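Local structure of lipase (3G7N) at residues H100-A105 with G135-I140; A141-A146 with K202-E207. The protein hydrolyses acylglycerol lipids such as triacylglycerols, releasing free fatty acids, as a secreted alkaline lipase. One frame throughout, in Å; residues are numbered along the deposited sequence.

Contact 1: H100-A105 with G135-I140; sequences HRPWSA and GALTSI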
loop_
_atom_site.group_PDB
_atom_site.type_symbol
_atom_site.label_atom_id
_atom_site.label_comp_id
_atom_site.label_asym_id
_atom_site.label_seq_id
_atom_site.Cartn_x
_atom_site.Cartn_y
_atom_site.Cartn_z
ATOM N N HIS A 100 -9.002 8.739 -3.545
ATOM C CA HIS A 100 -9.369 9.647 -2.468
ATOM C C HIS A 100 -10.723 9.335 -1.865
ATOM O O HIS A 100 -10.884 9.413 -0.636
ATOM C CB HIS A 100 -9.294 11.102 -2.932
ATOM C CG HIS A 100 -9.729 12.088 -1.888
ATOM N ND1 HIS A 100 -8.902 12.534 -0.878
ATOM C CD2 HIS A 100 -10.956 12.572 -1.605
ATOM C CE1 HIS A 100 -9.580 13.356 -0.091
ATOM N NE2 HIS A 100 -10.811 13.450 -0.556
ATOM N N ARG A 101 -11.704 9.016 -2.696
ATOM C CA ARG A 101 -13.033 8.762 -2.167
ATOM C C ARG A 101 -13.082 7.588 -1.179
ATOM O O ARG A 101 -13.562 7.752 -0.052
ATOM C CB ARG A 101 -14.067 8.607 -3.289
ATOM C CG ARG A 101 -15.489 8.458 -2.791
ATOM C CD ARG A 101 -16.486 8.891 -3.879
ATOM N NE ARG A 101 -17.852 8.504 -3.532
ATOM C CZ ARG A 101 -18.380 7.316 -3.804
ATOM N NH1 ARG A 101 -17.692 6.430 -4.512
ATOM N NH2 ARG A 101 -19.627 7.042 -3.442
ATOM N N PRO A 102 -12.615 6.397 -1.591
ATOM C CA PRO A 102 -12.621 5.292 -0.618
ATOM C C PRO A 102 -11.741 5.568 0.601
ATOM O O PRO A 102 -12.148 5.261 1.708
ATOM C CB PRO A 102 -12.107 4.093 -1.426
ATOM C CG PRO A 102 -11.459 4.680 -2.664
ATOM C CD PRO A 102 -12.263 5.938 -2.943
ATOM N N TRP A 103 -10.557 6.148 0.415
ATOM C CA TRP A 103 -9.739 6.436 1.606
ATOM C C TRP A 103 -10.460 7.394 2.560
ATOM O O TRP A 103 -10.501 7.182 3.769
ATOM C CB TRP A 103 -8.368 6.995 1.243
ATOM C CG TRP A 103 -7.551 7.255 2.460
ATOM C CD1 TRP A 103 -7.404 8.466 3.103
ATOM C CD2 TRP A 103 -7.058 6.262 3.369
ATOM N NE1 TRP A 103 -6.813 8.280 4.333
ATOM C CE2 TRP A 103 -6.547 6.941 4.495
ATOM C CE3 TRP A 103 -6.933 4.858 3.308
ATOM C CZ2 TRP A 103 -6.008 6.270 5.588
ATOM C CZ3 TRP A 103 -6.349 4.194 4.373
ATOM C CH2 TRP A 103 -5.870 4.910 5.495
ATOM N N SER A 104 -11.037 8.467 2.017
ATOM C CA SER A 104 -11.667 9.475 2.856
ATOM C C SER A 104 -12.850 8.906 3.619
ATOM O O SER A 104 -13.127 9.337 4.738
ATOM C CB SER A 104 -12.094 10.674 2.003
ATOM O OG SER A 104 -13.183 10.337 1.171
ATOM N N ALA A 105 -13.465 7.866 3.080
ATOM C CA ALA A 105 -14.575 7.192 3.759
ATOM C C ALA A 105 -14.130 6.521 5.059
ATOM O O ALA A 105 -14.923 6.421 5.995
ATOM C CB ALA A 105 -15.253 6.186 2.846
ATOM N N GLY A 135 -2.995 -1.369 -2.356
ATOM C CA GLY A 135 -1.707 -0.674 -2.463
ATOM C C GLY A 135 -1.836 0.796 -2.810
ATOM O O GLY A 135 -1.186 1.646 -2.206
ATOM N N ALA A 136 -2.779 1.112 -3.696
ATOM C CA ALA A 136 -3.066 2.517 -3.993
ATOM C C ALA A 136 -3.576 3.197 -2.723
ATOM O O ALA A 136 -3.190 4.343 -2.411
ATOM C CB ALA A 136 -4.081 2.633 -5.140
ATOM N N LEU A 137 -4.454 2.528 -1.979
ATOM C CA LEU A 137 -4.922 3.071 -0.710
ATOM C C LEU A 137 -3.773 3.268 0.275
ATOM O O LEU A 137 -3.739 4.269 0.994
ATOM C CB LEU A 137 -6.020 2.192 -0.096
ATOM C CG LEU A 137 -7.351 2.187 -0.863
ATOM C CD1 LEU A 137 -8.228 0.991 -0.463
ATOM C CD2 LEU A 137 -8.081 3.509 -0.664
ATOM N N THR A 138 -2.832 2.324 0.310
ATOM C CA THR A 138 -1.681 2.420 1.193
ATOM C C THR A 138 -0.815 3.626 0.830
ATOM O O THR A 138 -0.210 4.254 1.727
ATOM C CB THR A 138 -0.864 1.123 1.102
ATOM O OG1 THR A 138 -1.621 0.058 1.666
ATOM C CG2 THR A 138 0.463 1.205 1.847
ATOM N N SER A 139 -0.788 4.023 -0.441
ATOM C CA SER A 139 -0.006 5.193 -0.829
ATOM C C SER A 139 -0.581 6.490 -0.285
ATOM O O SER A 139 0.177 7.448 -0.053
ATOM C CB SER A 139 0.221 5.241 -2.349
ATOM O OG SER A 139 -0.915 5.687 -3.057
ATOM N N ILE A 140 -1.884 6.539 -0.038
ATOM C CA ILE A 140 -2.462 7.660 0.685
ATOM C C ILE A 140 -2.402 7.452 2.189
ATOM O O ILE A 140 -2.111 8.407 2.927
ATOM C CB ILE A 140 -3.887 8.032 0.172
ATOM C CG1 ILE A 140 -4.428 9.251 0.937
ATOM C CG2 ILE A 140 -4.831 6.850 0.173
ATOM C CD1 ILE A 140 -3.608 10.528 0.732
#
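Trp-103 on helix 97-120 lays its indole against Ile-140 of helix 133-148, and Leu-137 of the second helix fills in beside the tryptophan's base. These are two helices of the alpha/beta-hydrolase fold; the second directly follows the nucleophile elbow that carries the catalytic Ser-132. Both branches of Ile-140 work on the indole. CG1 sits over the face of the five-membered ring in a CH-pi contact, 4.1 Å from the ring centroid and 27° off its normal, while the methyl CG2 presses on Trp-103 CG at 3.6 Å. The indole is directed across the gap because CG of Trp-103 is anti to the backbone N (chi1 -179°), and the carbonyl O of Leu-137 approaches CE3 of the six-membered ring obliquely, at 4.0 Å. Leu-137 uses one methyl: CD2 lies 4.0 Å from Trp-103 CB and also meets the ring of Pro-102, with CG of that proline at 4.1 Å. The axes of the segments 100-105 and 135-140 come within 9.8 Å, crossing at -65°. With an alanine in place of Trp-103, both branches of Ile-140 are likely to lose the ring they pack on, opening a gap between the helices. Further out, Ala-141 and Ala-144, farther along helix 133-148, also touch the indole, His-107 meets it ring to ring at a steep angle, and Leu-84 and Ile-110 add to its surroundings. One turn of helix 133-148 is tied internally, Ser-139 OG donating to Ala-136 O at 2.7 Å from a little out of the carbonyl plane.

Contact 2: A141-A146 with K202-E207; sequences AHVALA and KHYGTE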
loop_
_atom_site.group_PDB
_atom_site.type_symbol
_atom_site.label_atom_id
_atom_site.label_comp_id
_atom_site.label_asym_id
_atom_site.label_seq_id
_atom_site.Cartn_x
_atom_site.Cartn_y
_atom_site.Cartn_z
ATOM N N ALA A 141 -2.611 6.217 2.665
ATOM C CA ALA A 141 -2.439 5.926 4.095
ATOM C C ALA A 141 -1.090 6.365 4.637
ATOM O O ALA A 141 -0.999 6.890 5.756
ATOM C CB ALA A 141 -2.647 4.434 4.377
ATOM N N HIS A 142 -0.045 6.188 3.852
ATOM C CA HIS A 142 1.296 6.585 4.253
ATOM C C HIS A 142 1.333 8.076 4.637
ATOM O O HIS A 142 1.847 8.458 5.691
ATOM C CB HIS A 142 2.283 6.310 3.115
ATOM C CG HIS A 142 3.693 6.672 3.449
ATOM N ND1 HIS A 142 4.464 5.908 4.292
ATOM C CD2 HIS A 142 4.449 7.740 3.085
ATOM C CE1 HIS A 142 5.644 6.492 4.437
ATOM N NE2 HIS A 142 5.674 7.579 3.686
ATOM N N VAL A 143 0.762 8.911 3.780
ATOM C CA VAL A 143 0.719 10.352 4.023
ATOM C C VAL A 143 -0.241 10.704 5.163
ATOM O O VAL A 143 0.088 11.514 6.030
ATOM C CB VAL A 143 0.319 11.101 2.726
ATOM C CG1 VAL A 143 0.046 12.572 2.995
ATOM C CG2 VAL A 143 1.407 10.956 1.677
ATOM N N ALA A 144 -1.374 10.027 5.254
ATOM C CA ALA A 144 -2.319 10.245 6.342
ATOM C C ALA A 144 -1.648 9.964 7.684
ATOM O O ALA A 144 -1.864 10.693 8.660
ATOM C CB ALA A 144 -3.547 9.341 6.175
ATOM N N LEU A 145 -0.955 8.841 7.786
ATOM C CA LEU A 145 -0.287 8.472 9.032
ATOM C C LEU A 145 0.885 9.401 9.351
ATOM O O LEU A 145 1.093 9.772 10.515
ATOM C CB LEU A 145 0.156 6.997 8.988
ATOM C CG LEU A 145 -0.964 5.961 8.899
ATOM C CD1 LEU A 145 -0.352 4.595 8.604
ATOM C CD2 LEU A 145 -1.798 5.923 10.194
ATOM N N ALA A 146 1.708 9.713 8.357
ATOM C CA ALA A 146 2.857 10.597 8.588
ATOM C C ALA A 146 2.398 11.946 9.110
ATOM O O ALA A 146 3.041 12.516 10.014
ATOM C CB ALA A 146 3.650 10.782 7.297
ATOM N N LYS A 202 1.947 10.104 -11.271
ATOM C CA LYS A 202 3.309 9.958 -10.774
ATOM C C LYS A 202 3.342 9.114 -9.514
ATOM O O LYS A 202 2.552 9.340 -8.579
ATOM C CB LYS A 202 3.934 11.333 -10.505
ATOM C CG LYS A 202 3.947 12.262 -11.734
ATOM C CD LYS A 202 4.813 11.694 -12.848
ATOM C CE LYS A 202 4.936 12.666 -14.023
ATOM N NZ LYS A 202 5.739 12.055 -15.129
ATOM N N HIS A 203 4.296 8.192 -9.506
ATOM C CA HIS A 203 4.635 7.396 -8.330
ATOM C C HIS A 203 5.550 8.172 -7.390
ATOM O O HIS A 203 6.285 9.080 -7.823
ATOM C CB HIS A 203 5.364 6.119 -8.743
ATOM C CG HIS A 203 4.478 5.079 -9.345
ATOM N ND1 HIS A 203 3.517 4.409 -8.615
ATOM C CD2 HIS A 203 4.508 4.500 -10.566
ATOM C CE1 HIS A 203 2.992 3.460 -9.370
ATOM N NE2 HIS A 203 3.585 3.485 -10.552
ATOM N N TYR A 204 5.603 7.722 -6.138
ATOM C CA TYR A 204 6.719 8.068 -5.248
ATOM C C TYR A 204 7.167 6.818 -4.507
ATOM O O TYR A 204 6.562 5.752 -4.635
ATOM C CB TYR A 204 6.325 9.202 -4.280
ATOM C CG TYR A 204 5.389 8.799 -3.140
ATOM C CD1 TYR A 204 5.873 8.710 -1.833
ATOM C CD2 TYR A 204 4.022 8.660 -3.336
ATOM C CE1 TYR A 204 5.032 8.366 -0.784
ATOM C CE2 TYR A 204 3.169 8.351 -2.286
ATOM C CZ TYR A 204 3.681 8.243 -1.011
ATOM O OH TYR A 204 2.883 7.913 0.057
ATOM N N GLY A 205 8.245 6.936 -3.746
ATOM C CA GLY A 205 8.712 5.861 -2.890
ATOM C C GLY A 205 9.919 5.163 -3.475
ATOM O O GLY A 205 10.591 5.691 -4.378
ATOM N N THR A 206 10.227 3.999 -2.942
ATOM C CA THR A 206 11.285 3.146 -3.475
ATOM C C THR A 206 10.635 1.887 -4.041
ATOM O O THR A 206 9.893 1.205 -3.341
ATOM C CB THR A 206 12.274 2.732 -2.368
ATOM O OG1 THR A 206 12.862 3.910 -1.802
ATOM C CG2 THR A 206 13.367 1.835 -2.915
ATOM N N GLU A 207 10.870 1.622 -5.321
ATOM C CA GLU A 207 10.302 0.441 -5.940
ATOM C C GLU A 207 11.207 -0.748 -5.734
ATOM O O GLU A 207 12.428 -0.631 -5.870
ATOM C CB GLU A 207 10.049 0.659 -7.442
ATOM C CG GLU A 207 9.259 -0.507 -8.075
ATOM C CD GLU A 207 8.992 -0.389 -9.573
ATOM O OE1 GLU A 207 9.430 0.588 -10.213
ATOM O OE2 GLU A 207 8.352 -1.316 -10.102
#
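Tyr-204 reaches from the loop before strand 206-210 to His-142 and Val-143 on helix 133-148, joining the approach to one of the sheet's strands to the helix that follows the nucleophile elbow of this alpha/beta-hydrolase. From CB the chain turns at once: CG lies between the backbone N and the carbonyl carbon (chi1 74°), which sends the ring toward the helix, crossing the side chains of His-142 and Val-143 at a slant. Along the ring, CE1 is the first atom to meet His-142, 4.0 Å from CD2 of that imidazole, and CZ follows at 4.2 Å. CD2 lies at the edge of the phenol, in its plane, so the histidine borders the tyrosine ring without covering it. CZ also comes within 4.4 Å of Val-143 CG2. At the tip the hydroxyl touches both helix residues, 3.4 Å from His-142 CD2, 3.5 Å from His-142 CB and 3.8 Å from Val-143 CG2. Its polar partner is one turn back, where OH is hydrogen-bonded to the carbonyl O of Ser-139; the imidazole is likewise engaged through ND1, with Ser-156 OG. Phe-180 stacks on the phenol and also meets the imidazole ring, while Trp-169 and Phe-172 of helix 167-175 pack on Val-143. The chemistry is therefore divided: carbons of His-142 and Val-143 pack against the phenol's end, and this buried hydroxyl is satisfied by a helix carbonyl.

From the N terminus, the chain first passes 100-105 near the start of helix 97-120, runs to the end of that helix and through strand 125-131 and the nucleophile elbow, and closes contact 1 when 135-140 arrives. Without a break helix 133-148 continues into 141-146, where contact 2 opens; strand 154-159, helix 167-175 and strand 179-185 follow before 202-207 closes it. The two loops are thus in series, neither nesting nor crossing. Helix 133-148 serves both, packing on helix 97-120 through one contact and on the approach to strand 206-210 through the other. Along that shared helix the two contacts also touch each other.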